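Local coordinates for Blr3880 protein (Bradyrhizobium japonicum, PDB 2OOD), which probably catalyses the zinc-dependent hydrolytic deamination of guanine, giving xanthine and ammonia, at residues 340-345 with 370-375; 292-297 with 307-312; 159-164 with 389-394; 121-126 with 331-336. All coordinates share one frame; numbering follows the deposited sequence.

Interaction 1: 340-345 with 370-375; sequences DDAYKV and NKLSPY
Leu372 drives its side chain into the helix carrying Ala342 and Tyr343, and its tip and its root meet different partners. The CD2 methyl lies against the methyl of Ala342 (CD2 to CB, 3.6 Å), while Leu372 CB sits beside CD1 of the Tyr343 ring at 4.0 Å. In Tyr343 a chi1 of 175° carries the ring away from the backbone N and brings one edge of it alongside the Leu372 backbone. There Leu372 O lies near the ring plane, 3.4 Å from Tyr343 CD1, so the carbonyl meets ring hydrogens and not the pi face. No direct hydrogen bond joins the segments; a water does it instead. It donates to Tyr343 O (3.1 Å) and to Asn370 O and accepts from Leu372 N (2.7 Å), so that three backbone polar atoms in a buried spot share one partner. Just beyond, Ser373 N-caps the following helix, its OG accepting from Arg376 N. Tyr343 also meets Phe442 edge-to-face and touches Met446 of helix 434-447, and it packs against Phe301 and Tyr91 of the second subunit. Around this contact helix 335-352 is touched by the 370-373 loop, by helix 434-447 and helix 296-301, and by the second subunit.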
loop_
_atom_site.group_PDB
_atom_site.type_symbol
_atom_site.label_atom_id
_atom_site.label_comp_id
_atom_site.label_asym_id
_atom_site.label_seq_id
_atom_site.Cartn_x
_atom_site.Cartn_y
_atom_site.Cartn_z
ATOM N N ASP A 340 -1.890 -0.937 -6.692
ATOM C CA ASP A 340 -1.976 0.199 -5.779
ATOM C C ASP A 340 -0.603 0.871 -5.676
ATOM O O ASP A 340 -0.480 2.079 -5.852
ATOM C CB ASP A 340 -2.448 -0.267 -4.397
ATOM C CG ASP A 340 -2.226 0.778 -3.314
ATOM O OD1 ASP A 340 -2.495 1.967 -3.560
ATOM O OD2 ASP A 340 -1.791 0.413 -2.206
ATOM N N ASP A 341 0.429 0.080 -5.399
ATOM C CA ASP A 341 1.777 0.617 -5.293
ATOM C C ASP A 341 2.328 0.976 -6.668
ATOM O O ASP A 341 3.149 1.881 -6.784
ATOM C CB ASP A 341 2.714 -0.381 -4.608
ATOM C CG ASP A 341 2.534 -0.417 -3.099
ATOM O OD1 ASP A 341 1.742 0.390 -2.556
ATOM O OD2 ASP A 341 3.197 -1.252 -2.449
ATOM N N ALA A 342 1.877 0.279 -7.708
ATOM C CA ALA A 342 2.345 0.562 -9.065
ATOM C C ALA A 342 1.961 1.989 -9.460
ATOM O O ALA A 342 2.761 2.733 -10.025
ATOM C CB ALA A 342 1.747 -0.433 -10.046
ATOM N N TYR A 343 0.725 2.359 -9.156
ATOM C CA TYR A 343 0.229 3.693 -9.452
ATOM C C TYR A 343 1.027 4.726 -8.646
ATOM O O TYR A 343 1.411 5.768 -9.163
ATOM C CB TYR A 343 -1.259 3.772 -9.092
ATOM C CG TYR A 343 -1.878 5.137 -9.237
ATOM C CD1 TYR A 343 -2.327 5.596 -10.468
ATOM C CD2 TYR A 343 -1.997 5.982 -8.144
ATOM C CE1 TYR A 343 -2.885 6.876 -10.607
ATOM C CE2 TYR A 343 -2.549 7.254 -8.270
ATOM C CZ TYR A 343 -2.992 7.697 -9.501
ATOM O OH TYR A 343 -3.544 8.959 -9.612
ATOM N N LYS A 344 1.279 4.429 -7.377
ATOM C CA LYS A 344 2.025 5.335 -6.519
ATOM C C LYS A 344 3.434 5.598 -7.039
ATOM O O LYS A 344 3.894 6.737 -7.041
ATOM C CB LYS A 344 2.062 4.782 -5.094
ATOM C CG LYS A 344 0.693 4.824 -4.447
ATOM C CD LYS A 344 0.635 4.190 -3.079
ATOM C CE LYS A 344 -0.765 4.368 -2.513
ATOM N NZ LYS A 344 -1.031 3.571 -1.290
ATOM N N VAL A 345 4.122 4.552 -7.484
ATOM C CA VAL A 345 5.470 4.709 -8.026
ATOM C C VAL A 345 5.420 5.591 -9.279
ATOM O O VAL A 345 6.248 6.482 -9.458
ATOM C CB VAL A 345 6.079 3.335 -8.387
ATOM C CG1 VAL A 345 7.290 3.509 -9.284
ATOM C CG2 VAL A 345 6.462 2.610 -7.124
ATOM N N ASN A 370 3.520 7.572 -17.054
ATOM C CA ASN A 370 3.676 7.041 -15.707
ATOM C C ASN A 370 2.348 6.984 -14.952
ATOM O O ASN A 370 2.270 6.430 -13.857
ATOM C CB ASN A 370 4.701 7.882 -14.928
ATOM C CG ASN A 370 6.112 7.313 -15.005
ATOM O OD1 ASN A 370 6.404 6.277 -14.410
ATOM N ND2 ASN A 370 6.991 7.988 -15.737
ATOM N N LYS A 371 1.306 7.561 -15.536
ATOM C CA LYS A 371 -0.011 7.552 -14.910
ATOM C C LYS A 371 -0.654 6.199 -15.172
ATOM O O LYS A 371 -0.971 5.873 -16.311
ATOM C CB LYS A 371 -0.883 8.651 -15.503
ATOM C CG LYS A 371 -0.375 10.051 -15.266
ATOM C CD LYS A 371 -1.351 11.048 -15.846
ATOM C CE LYS A 371 -0.939 12.470 -15.544
ATOM N NZ LYS A 371 -1.902 13.438 -16.150
ATOM N N LEU A 372 -0.846 5.408 -14.124
ATOM C CA LEU A 372 -1.433 4.088 -14.301
ATOM C C LEU A 372 -2.951 4.134 -14.250
ATOM O O LEU A 372 -3.550 4.021 -13.189
ATOM C CB LEU A 372 -0.906 3.123 -13.236
ATOM C CG LEU A 372 -1.004 1.645 -13.618
ATOM C CD1 LEU A 372 -0.110 1.370 -14.823
ATOM C CD2 LEU A 372 -0.600 0.780 -12.440
ATOM N N SER A 373 -3.570 4.301 -15.411
ATOM C CA SER A 373 -5.026 4.360 -15.492
ATOM C C SER A 373 -5.595 2.972 -15.244
ATOM O O SER A 373 -4.854 1.985 -15.237
ATOM C CB SER A 373 -5.458 4.843 -16.878
ATOM O OG SER A 373 -5.026 3.950 -17.890
ATOM N N PRO A 374 -6.917 2.874 -15.015
ATOM C CA PRO A 374 -7.483 1.547 -14.786
ATOM C C PRO A 374 -7.304 0.710 -16.048
ATOM O O PRO A 374 -7.250 -0.513 -15.984
ATOM C CB PRO A 374 -8.942 1.846 -14.455
ATOM C CG PRO A 374 -9.202 3.115 -15.166
ATOM C CD PRO A 374 -7.954 3.906 -14.883
ATOM N N TYR A 375 -7.187 1.381 -17.192
ATOM C CA TYR A 375 -6.984 0.697 -18.465
ATOM C C TYR A 375 -5.590 0.102 -18.546
ATOM O O TYR A 375 -5.425 -1.065 -18.896
ATOM C CB TYR A 375 -7.178 1.665 -19.626
ATOM C CG TYR A 375 -8.603 2.120 -19.805
ATOM C CD1 TYR A 375 -9.531 1.331 -20.466
ATOM C CD2 TYR A 375 -9.020 3.344 -19.314
ATOM C CE1 TYR A 375 -10.843 1.756 -20.638
ATOM C CE2 TYR A 375 -10.326 3.778 -19.477
ATOM C CZ TYR A 375 -11.234 2.984 -20.141
ATOM O OH TYR A 375 -12.526 3.440 -20.308
HETATM O O HOH W 1 0.491 6.497 -12.052
#

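Interaction 2: 292-297 with 307-312; sequences VVFCPC and FRLGRA
Phe307 lays its ring against that of Phe294, and following it outward shows what each atom meets. Its CB begins the contact over the CD1-CE1 side of the Phe294 ring, 3.5 Å from CE1. The ring then runs back across its partner: CG meets Phe294 CD1 at 3.6 Å, and CD2 comes closest, 3.4 Å from the same Phe294 CD1, over the face but offset toward the rim. The result is an offset stack, centroids 4.8 Å apart and planes at 25°. Further on, CE2 meets Phe294 CB, which rests over the Phe307 ring face as a CH-pi contact, 4.2 Å from the centroid. At the tip, Phe307 CZ reaches CG1 of Val292 (4.0 Å), and CE1 meets the other methyl, CG2. Pro296 CD takes the opposite face of Phe294, while Leu309 CD2 touches Phe294 CE2 at 4.2 Å. With an alanine at Phe307, one face of Phe294 would probably lose its stacking partner and a gap would open beside the Val292 methyls. Strand 291-294 lies between the parallel strands 269-272 and 320-323 in the barrel of this amidohydrolase-family enzyme, and the contact packs the 307-312 segment, with its short helix 309-312, against it.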
loop_
_atom_site.group_PDB
_atom_site.type_symbol
_atom_site.label_atom_id
_atom_site.label_comp_id
_atom_site.label_asym_id
_atom_site.label_seq_id
_atom_site.Cartn_x
_atom_site.Cartn_y
_atom_site.Cartn_z
ATOM N N VAL A 292 10.827 -7.277 -18.802
ATOM C CA VAL A 292 11.168 -6.887 -17.443
ATOM C C VAL A 292 9.902 -7.037 -16.600
ATOM O O VAL A 292 8.792 -6.907 -17.116
ATOM C CB VAL A 292 11.687 -5.419 -17.378
ATOM C CG1 VAL A 292 10.606 -4.460 -17.807
ATOM C CG2 VAL A 292 12.141 -5.085 -15.978
ATOM N N VAL A 293 10.068 -7.334 -15.315
ATOM C CA VAL A 293 8.927 -7.502 -14.432
ATOM C C VAL A 293 8.944 -6.434 -13.353
ATOM O O VAL A 293 9.821 -6.419 -12.494
ATOM C CB VAL A 293 8.926 -8.895 -13.763
ATOM C CG1 VAL A 293 7.651 -9.080 -12.973
ATOM C CG2 VAL A 293 9.071 -9.987 -14.815
ATOM N N PHE A 294 7.956 -5.545 -13.417
ATOM C CA PHE A 294 7.793 -4.427 -12.487
ATOM C C PHE A 294 7.137 -4.880 -11.185
ATOM O O PHE A 294 5.949 -5.182 -11.158
ATOM C CB PHE A 294 6.962 -3.336 -13.198
ATOM C CG PHE A 294 6.557 -2.168 -12.327
ATOM C CD1 PHE A 294 7.344 -1.743 -11.266
ATOM C CD2 PHE A 294 5.411 -1.442 -12.634
ATOM C CE1 PHE A 294 7.000 -0.612 -10.530
ATOM C CE2 PHE A 294 5.057 -0.307 -11.904
ATOM C CZ PHE A 294 5.855 0.105 -10.854
ATOM N N CYS A 295 7.915 -4.915 -10.108
ATOM C CA CYS A 295 7.415 -5.340 -8.803
ATOM C C CYS A 295 7.446 -4.193 -7.800
ATOM O O CYS A 295 8.279 -4.172 -6.903
ATOM C CB CYS A 295 8.270 -6.494 -8.279
ATOM S SG CYS A 295 8.457 -7.858 -9.439
ATOM N N PRO A 296 6.512 -3.244 -7.920
ATOM C CA PRO A 296 6.418 -2.078 -7.043
ATOM C C PRO A 296 6.341 -2.305 -5.537
ATOM O O PRO A 296 7.009 -1.602 -4.786
ATOM C CB PRO A 296 5.204 -1.337 -7.589
ATOM C CG PRO A 296 4.365 -2.422 -8.125
ATOM C CD PRO A 296 5.355 -3.301 -8.826
ATOM N N CYS A 297 5.545 -3.267 -5.086
ATOM C CA CYS A 297 5.430 -3.524 -3.649
ATOM C C CYS A 297 6.770 -3.883 -3.041
ATOM O O CYS A 297 7.109 -3.437 -1.949
ATOM C CB CYS A 297 4.451 -4.660 -3.373
ATOM S SG CYS A 297 2.747 -4.264 -3.706
ATOM N N PHE A 307 10.860 2.175 -10.049
ATOM C CA PHE A 307 11.018 1.631 -11.390
ATOM C C PHE A 307 10.559 2.685 -12.388
ATOM O O PHE A 307 9.494 3.267 -12.234
ATOM C CB PHE A 307 10.163 0.372 -11.535
ATOM C CG PHE A 307 10.158 -0.205 -12.917
ATOM C CD1 PHE A 307 11.267 -0.871 -13.415
ATOM C CD2 PHE A 307 9.042 -0.073 -13.734
ATOM C CE1 PHE A 307 11.264 -1.396 -14.706
ATOM C CE2 PHE A 307 9.032 -0.594 -15.028
ATOM C CZ PHE A 307 10.145 -1.255 -15.510
ATOM N N ARG A 308 11.360 2.921 -13.419
ATOM C CA ARG A 308 11.025 3.922 -14.424
ATOM C C ARG A 308 10.005 3.397 -15.434
ATOM O O ARG A 308 10.329 3.064 -16.571
ATOM C CB ARG A 308 12.305 4.391 -15.122
ATOM C CG ARG A 308 13.298 5.064 -14.174
ATOM C CD ARG A 308 14.716 5.000 -14.707
ATOM N NE ARG A 308 14.849 5.694 -15.977
ATOM C CZ ARG A 308 15.735 5.379 -16.917
ATOM N NH1 ARG A 308 16.571 4.372 -16.742
ATOM N NH2 ARG A 308 15.783 6.086 -18.032
ATOM N N LEU A 309 8.758 3.338 -14.992
ATOM C CA LEU A 309 7.661 2.853 -15.809
ATOM C C LEU A 309 7.536 3.592 -17.139
ATOM O O LEU A 309 7.307 2.973 -18.180
ATOM C CB LEU A 309 6.356 2.965 -15.016
ATOM C CG LEU A 309 5.061 2.506 -15.683
ATOM C CD1 LEU A 309 5.200 1.063 -16.150
ATOM C CD2 LEU A 309 3.916 2.659 -14.699
ATOM N N GLY A 310 7.683 4.913 -17.101
ATOM C CA GLY A 310 7.576 5.703 -18.315
ATOM C C GLY A 310 8.628 5.411 -19.375
ATOM O O GLY A 310 8.396 5.653 -20.562
ATOM N N ARG A 311 9.779 4.891 -18.960
ATOM C CA ARG A 311 10.860 4.586 -19.893
ATOM C C ARG A 311 10.642 3.239 -20.572
ATOM O O ARG A 311 10.863 3.100 -21.775
ATOM C CB ARG A 311 12.211 4.573 -19.166
ATOM C CG ARG A 311 13.437 4.521 -20.078
ATOM C CD ARG A 311 13.972 5.921 -20.379
ATOM N NE ARG A 311 13.059 6.708 -21.199
ATOM C CZ ARG A 311 12.839 6.482 -22.492
ATOM N NH1 ARG A 311 13.480 5.490 -23.113
ATOM N NH2 ARG A 311 11.965 7.235 -23.161
ATOM N N ALA A 312 10.211 2.249 -19.797
ATOM C CA ALA A 312 9.967 0.920 -20.333
ATOM C C ALA A 312 8.816 0.930 -21.338
ATOM O O ALA A 312 8.763 0.088 -22.231
ATOM C CB ALA A 312 9.664 -0.042 -19.200
#

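Interaction 3: 159-164 with 389-394; sequences RVIAGL and LYIDDK
Arg159 starts the contact by crossing Lys394 at about a right angle. Its chain leaves the backbone extended and bends at chi3 (-70°), which sets NE 4.0 Å from Lys394 CB, beside the aliphatic part of the lysine. The lysine, folded at chi2 and chi4, brings NZ within 3.5 Å of Arg159 NH2. Arg159 NE makes a salt bridge with OE1 of Glu403, and the side chain of Lys394 also packs on that glutamate, whose negative charge probably offsets the closeness of the two positive groups. Two residues on, at Ile161, the chemistry becomes apolar: its CD1 approaches CG2 of Ile391 at 4.4 Å, a loose methyl contact, with Leu389 a little farther off. In the fold, strand 160-166 is hydrogen-bonded between the parallel strands 132-138 and 199-205 of the barrel. Ile161 itself touches Gln136 on the first of these and Leu200 and Ala202 on the second. Ile391 touches Thr134 and Leu200 on those same two neighbours, and Leu389 rests on Gln136, so the loop after helix 383-388 spans three adjacent strands near the start of strand 160-166.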
loop_
_atom_site.group_PDB
_atom_site.type_symbol
_atom_site.label_atom_id
_atom_site.label_comp_id
_atom_site.label_asym_id
_atom_site.label_seq_id
_atom_site.Cartn_x
_atom_site.Cartn_y
_atom_site.Cartn_z
ATOM N N ARG A 159 -2.049 -22.950 -15.312
ATOM C CA ARG A 159 -0.870 -22.726 -16.129
ATOM C C ARG A 159 0.115 -22.023 -15.211
ATOM O O ARG A 159 -0.218 -21.020 -14.581
ATOM C CB ARG A 159 -1.182 -21.852 -17.340
ATOM C CG ARG A 159 0.031 -21.625 -18.217
ATOM C CD ARG A 159 -0.367 -21.144 -19.589
ATOM N NE ARG A 159 -1.015 -22.192 -20.374
ATOM C CZ ARG A 159 -0.441 -23.348 -20.707
ATOM N NH1 ARG A 159 0.802 -23.619 -20.322
ATOM N NH2 ARG A 159 -1.110 -24.237 -21.436
ATOM N N VAL A 160 1.323 -22.565 -15.132
ATOM C CA VAL A 160 2.341 -22.023 -14.256
ATOM C C VAL A 160 3.738 -22.150 -14.844
ATOM O O VAL A 160 4.069 -23.174 -15.441
ATOM C CB VAL A 160 2.311 -22.760 -12.897
ATOM C CG1 VAL A 160 3.522 -22.388 -12.071
ATOM C CG2 VAL A 160 1.038 -22.415 -12.146
ATOM N N ILE A 161 4.546 -21.099 -14.676
ATOM C CA ILE A 161 5.932 -21.084 -15.149
ATOM C C ILE A 161 6.803 -21.247 -13.908
ATOM O O ILE A 161 6.669 -20.484 -12.958
ATOM C CB ILE A 161 6.349 -19.727 -15.785
ATOM C CG1 ILE A 161 5.244 -19.166 -16.677
ATOM C CG2 ILE A 161 7.600 -19.928 -16.629
ATOM C CD1 ILE A 161 5.122 -19.862 -17.994
ATOM N N ALA A 162 7.695 -22.230 -13.906
ATOM C CA ALA A 162 8.568 -22.422 -12.755
ATOM C C ALA A 162 9.807 -23.243 -13.100
ATOM O O ALA A 162 9.956 -23.721 -14.224
ATOM C CB ALA A 162 7.797 -23.082 -11.624
ATOM N N GLY A 163 10.699 -23.398 -12.130
ATOM C CA GLY A 163 11.902 -24.166 -12.374
ATOM C C GLY A 163 12.869 -24.154 -11.214
ATOM O O GLY A 163 12.714 -23.377 -10.275
ATOM N N LEU A 164 13.867 -25.030 -11.279
ATOM C CA LEU A 164 14.881 -25.120 -10.235
ATOM C C LEU A 164 15.662 -23.809 -10.208
ATOM O O LEU A 164 16.260 -23.415 -11.206
ATOM C CB LEU A 164 15.833 -26.284 -10.522
ATOM C CG LEU A 164 16.911 -26.547 -9.470
ATOM C CD1 LEU A 164 16.272 -26.968 -8.155
ATOM C CD2 LEU A 164 17.845 -27.614 -9.978
ATOM N N LEU A 389 4.994 -12.482 -20.932
ATOM C CA LEU A 389 5.441 -13.824 -20.571
ATOM C C LEU A 389 5.348 -14.765 -21.774
ATOM O O LEU A 389 5.621 -15.962 -21.667
ATOM C CB LEU A 389 4.601 -14.374 -19.413
ATOM C CG LEU A 389 4.927 -13.835 -18.017
ATOM C CD1 LEU A 389 3.923 -14.366 -17.005
ATOM C CD2 LEU A 389 6.339 -14.250 -17.640
ATOM N N TYR A 390 4.963 -14.217 -22.919
ATOM C CA TYR A 390 4.841 -15.003 -24.136
ATOM C C TYR A 390 3.885 -16.171 -23.999
ATOM O O TYR A 390 4.200 -17.280 -24.418
ATOM C CB TYR A 390 6.210 -15.514 -24.572
ATOM C CG TYR A 390 7.054 -14.454 -25.234
ATOM C CD1 TYR A 390 6.873 -14.130 -26.571
ATOM C CD2 TYR A 390 8.022 -13.761 -24.520
ATOM C CE1 TYR A 390 7.640 -13.143 -27.187
ATOM C CE2 TYR A 390 8.795 -12.766 -25.125
ATOM C CZ TYR A 390 8.603 -12.462 -26.460
ATOM O OH TYR A 390 9.379 -11.478 -27.063
ATOM N N ILE A 391 2.727 -15.922 -23.398
ATOM C CA ILE A 391 1.704 -16.945 -23.234
ATOM C C ILE A 391 0.378 -16.311 -23.633
ATOM O O ILE A 391 -0.691 -16.754 -23.217
ATOM C CB ILE A 391 1.604 -17.453 -21.775
ATOM C CG1 ILE A 391 1.393 -16.287 -20.815
ATOM C CG2 ILE A 391 2.845 -18.227 -21.404
ATOM C CD1 ILE A 391 1.186 -16.722 -19.379
ATOM N N ASP A 392 0.464 -15.265 -24.447
ATOM C CA ASP A 392 -0.723 -14.552 -24.889
ATOM C C ASP A 392 -1.522 -15.346 -25.915
ATOM O O ASP A 392 -2.624 -14.948 -26.299
ATOM C CB ASP A 392 -0.347 -13.173 -25.442
ATOM C CG ASP A 392 0.706 -13.242 -26.524
ATOM O OD1 ASP A 392 1.790 -13.804 -26.271
ATOM O OD2 ASP A 392 0.448 -12.725 -27.628
ATOM N N ASP A 393 -0.974 -16.468 -26.361
ATOM C CA ASP A 393 -1.700 -17.303 -27.305
ATOM C C ASP A 393 -2.687 -18.144 -26.496
ATOM O O ASP A 393 -3.754 -18.504 -26.990
ATOM C CB ASP A 393 -0.738 -18.199 -28.095
ATOM C CG ASP A 393 0.124 -19.069 -27.198
ATOM O OD1 ASP A 393 0.591 -18.567 -26.149
ATOM O OD2 ASP A 393 0.353 -20.251 -27.550
ATOM N N LYS A 394 -2.339 -18.422 -25.241
ATOM C CA LYS A 394 -3.194 -19.203 -24.351
ATOM C C LYS A 394 -4.033 -18.354 -23.377
ATOM O O LYS A 394 -5.163 -18.719 -23.057
ATOM C CB LYS A 394 -2.354 -20.196 -23.538
ATOM C CG LYS A 394 -1.577 -21.218 -24.358
ATOM C CD LYS A 394 -2.505 -22.067 -25.230
ATOM C CE LYS A 394 -1.771 -23.249 -25.902
ATOM N NZ LYS A 394 -1.433 -24.366 -24.953
#

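Interaction 4: 121-126 with 331-336; sequences KRFLDA and NRFSMI
Two torsions set Phe123 and Phe333 against each other: in Phe123 the ring points opposite the backbone N (chi1 175°), which puts CD1 where it reaches the edge of the Phe333 ring, and Phe333 has chi1 at -104°, which extends its ring to the surface of helix 113-129. There the Phe333 ring receives the methyl of Ala126 on one face. Ala126 CB stands 3.7 Å from the ring centroid and 15° off the normal, a CH-pi contact over the face with the methyl shifted toward the rim; Phe333 CD2 is the nearest ring atom at 3.6 Å. Phe123 comes from another direction. Its CD1 lies in the plane of the Phe333 ring, 4.0 Å from CE2, so that Phe333 is met by a methyl over its face and by an aromatic carbon at its edge; the two phenylalanine side chains cross at about a right angle. The Phe123 side chain is also about 7 Å from that of the zinc ligand His81. Replacing Phe333 with a serine would probably leave the Ala126 methyl without its aromatic cover and open a gap beside Phe123. Next in sequence, Ser334 N-caps helix 335-352, its OG accepting from Ile336 N at 3.2 Å, and the same OG is hydrogen-bonded to Ala130 O just past helix 113-129. Gln415 of the second subunit accepts a hydrogen bond from Phe333 N, and Ala417 of that subunit packs on Phe333. Across the two segments the contact therefore relies on shape and dispersion, with no hydrogen bond between them, while polar links at its border, the Ser334 cap among them, probably help to hold the turn into helix 335-352.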
loop_
_atom_site.group_PDB
_atom_site.type_symbol
_atom_site.label_atom_id
_atom_site.label_comp_id
_atom_site.label_asym_id
_atom_site.label_seq_id
_atom_site.Cartn_x
_atom_site.Cartn_y
_atom_site.Cartn_z
ATOM N N LYS A 121 0.868 -25.740 -1.117
ATOM C CA LYS A 121 -0.572 -25.720 -0.924
ATOM C C LYS A 121 -1.020 -24.318 -0.513
ATOM O O LYS A 121 -1.944 -23.751 -1.097
ATOM C CB LYS A 121 -0.957 -26.725 0.160
ATOM C CG LYS A 121 -2.451 -26.820 0.423
ATOM C CD LYS A 121 -2.721 -27.172 1.884
ATOM C CE LYS A 121 -4.212 -27.340 2.154
ATOM N NZ LYS A 121 -5.027 -26.179 1.678
ATOM N N ARG A 122 -0.357 -23.760 0.493
ATOM C CA ARG A 122 -0.693 -22.425 0.979
ATOM C C ARG A 122 -0.364 -21.346 -0.044
ATOM O O ARG A 122 -1.060 -20.333 -0.140
ATOM C CB ARG A 122 0.048 -22.154 2.283
ATOM C CG ARG A 122 -0.448 -22.999 3.428
ATOM C CD ARG A 122 0.545 -23.003 4.547
ATOM N NE ARG A 122 0.043 -23.712 5.717
ATOM C CZ ARG A 122 -0.983 -23.306 6.462
ATOM N NH1 ARG A 122 -1.630 -22.186 6.161
ATOM N NH2 ARG A 122 -1.352 -24.017 7.521
ATOM N N PHE A 123 0.700 -21.573 -0.804
ATOM C CA PHE A 123 1.126 -20.642 -1.836
ATOM C C PHE A 123 0.023 -20.499 -2.885
ATOM O O PHE A 123 -0.398 -19.389 -3.202
ATOM C CB PHE A 123 2.410 -21.170 -2.477
ATOM C CG PHE A 123 2.899 -20.365 -3.643
ATOM C CD1 PHE A 123 3.475 -19.117 -3.454
ATOM C CD2 PHE A 123 2.819 -20.875 -4.934
ATOM C CE1 PHE A 123 3.970 -18.389 -4.536
ATOM C CE2 PHE A 123 3.309 -20.157 -6.023
ATOM C CZ PHE A 123 3.887 -18.912 -5.820
ATOM N N LEU A 124 -0.444 -21.624 -3.420
ATOM C CA LEU A 124 -1.487 -21.609 -4.438
ATOM C C LEU A 124 -2.846 -21.156 -3.899
ATOM O O LEU A 124 -3.628 -20.545 -4.628
ATOM C CB LEU A 124 -1.601 -22.986 -5.100
ATOM C CG LEU A 124 -0.401 -23.357 -5.981
ATOM C CD1 LEU A 124 -0.494 -24.793 -6.428
ATOM C CD2 LEU A 124 -0.352 -22.440 -7.184
ATOM N N ASP A 125 -3.139 -21.448 -2.635
ATOM C CA ASP A 125 -4.411 -21.009 -2.060
ATOM C C ASP A 125 -4.404 -19.481 -1.964
ATOM O O ASP A 125 -5.367 -18.826 -2.343
ATOM C CB ASP A 125 -4.632 -21.592 -0.657
ATOM C CG ASP A 125 -4.927 -23.081 -0.669
ATOM O OD1 ASP A 125 -5.133 -23.659 -1.756
ATOM O OD2 ASP A 125 -4.959 -23.674 0.427
ATOM N N ALA A 126 -3.309 -18.920 -1.458
ATOM C CA ALA A 126 -3.186 -17.474 -1.325
ATOM C C ALA A 126 -3.325 -16.788 -2.681
ATOM O O ALA A 126 -3.955 -15.738 -2.787
ATOM C CB ALA A 126 -1.856 -17.121 -0.700
ATOM N N ASN A 331 5.027 -7.355 0.088
ATOM C CA ASN A 331 4.207 -7.788 1.210
ATOM C C ASN A 331 2.759 -8.124 0.888
ATOM O O ASN A 331 1.955 -8.317 1.797
ATOM C CB ASN A 331 4.265 -6.729 2.321
ATOM C CG ASN A 331 3.848 -5.341 1.842
ATOM O OD1 ASN A 331 4.120 -4.949 0.708
ATOM N ND2 ASN A 331 3.203 -4.584 2.720
ATOM N N ARG A 332 2.432 -8.218 -0.397
ATOM C CA ARG A 332 1.064 -8.518 -0.822
ATOM C C ARG A 332 1.011 -9.630 -1.865
ATOM O O ARG A 332 1.824 -9.666 -2.788
ATOM C CB ARG A 332 0.418 -7.267 -1.416
ATOM C CG ARG A 332 0.527 -6.025 -0.555
ATOM C CD ARG A 332 -0.288 -6.148 0.713
ATOM N NE ARG A 332 -0.099 -4.986 1.570
ATOM C CZ ARG A 332 -0.616 -4.860 2.785
ATOM N NH1 ARG A 332 -1.366 -5.830 3.294
ATOM N NH2 ARG A 332 -0.371 -3.766 3.496
ATOM N N PHE A 333 0.032 -10.524 -1.730
ATOM C CA PHE A 333 -0.130 -11.635 -2.666
ATOM C C PHE A 333 -1.005 -11.279 -3.862
ATOM O O PHE A 333 -0.941 -11.933 -4.898
ATOM C CB PHE A 333 -0.754 -12.845 -1.968
ATOM C CG PHE A 333 0.219 -13.945 -1.655
ATOM C CD1 PHE A 333 0.923 -13.958 -0.456
ATOM C CD2 PHE A 333 0.432 -14.974 -2.563
ATOM C CE1 PHE A 333 1.822 -14.983 -0.170
ATOM C CE2 PHE A 333 1.331 -16.001 -2.283
ATOM C CZ PHE A 333 2.022 -16.003 -1.089
ATOM N N SER A 334 -1.824 -10.247 -3.721
ATOM C CA SER A 334 -2.726 -9.858 -4.794
ATOM C C SER A 334 -2.188 -8.853 -5.807
ATOM O O SER A 334 -1.487 -7.912 -5.448
ATOM C CB SER A 334 -4.015 -9.308 -4.197
ATOM O OG SER A 334 -4.957 -9.053 -5.219
HETATM N N MSE A 335 -2.531 -9.055 -7.076
HETATM C CA MSE A 335 -2.113 -8.143 -8.130
HETATM C C MSE A 335 -2.862 -6.821 -7.985
HETATM O O MSE A 335 -2.460 -5.802 -8.546
HETATM C CB MSE A 335 -2.390 -8.738 -9.507
HETATM C CG MSE A 335 -1.535 -9.940 -9.830
HETATM SE SE MSE A 335 0.359 -9.586 -9.538
HETATM C CE MSE A 335 0.642 -8.286 -10.968
ATOM N N ILE A 336 -3.956 -6.840 -7.233
ATOM C CA ILE A 336 -4.729 -5.634 -7.003
ATOM C C ILE A 336 -3.915 -4.730 -6.081
ATOM O O ILE A 336 -3.891 -3.514 -6.256
ATOM C CB ILE A 336 -6.081 -5.968 -6.348
ATOM C CG1 ILE A 336 -6.919 -6.800 -7.310
ATOM C CG2 ILE A 336 -6.830 -4.704 -5.989
ATOM C CD1 ILE A 336 -8.212 -7.252 -6.713
#

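Interactions 1, 2 and 4 are made by buried residues; interaction 3 is partly open at its lysine end. Interactions 1 and 4 both draw on helix 335-352, one along its body and the other at its start, and both lie against the second subunit, whereas no other chain touches interaction 3. Interaction 2 adjoins interaction 1, where Asn370 OD1 probably bonds to Gly310 N, and it brushes interaction 4 through Cys297. Aromatic rings dominate 2 and 4, by stacking in one and by methyl-on-face contact in the other. Interaction 1 adds a bridging water, and interaction 3 combines an isoleucine pair with a buried arginine beside a partly exposed lysine.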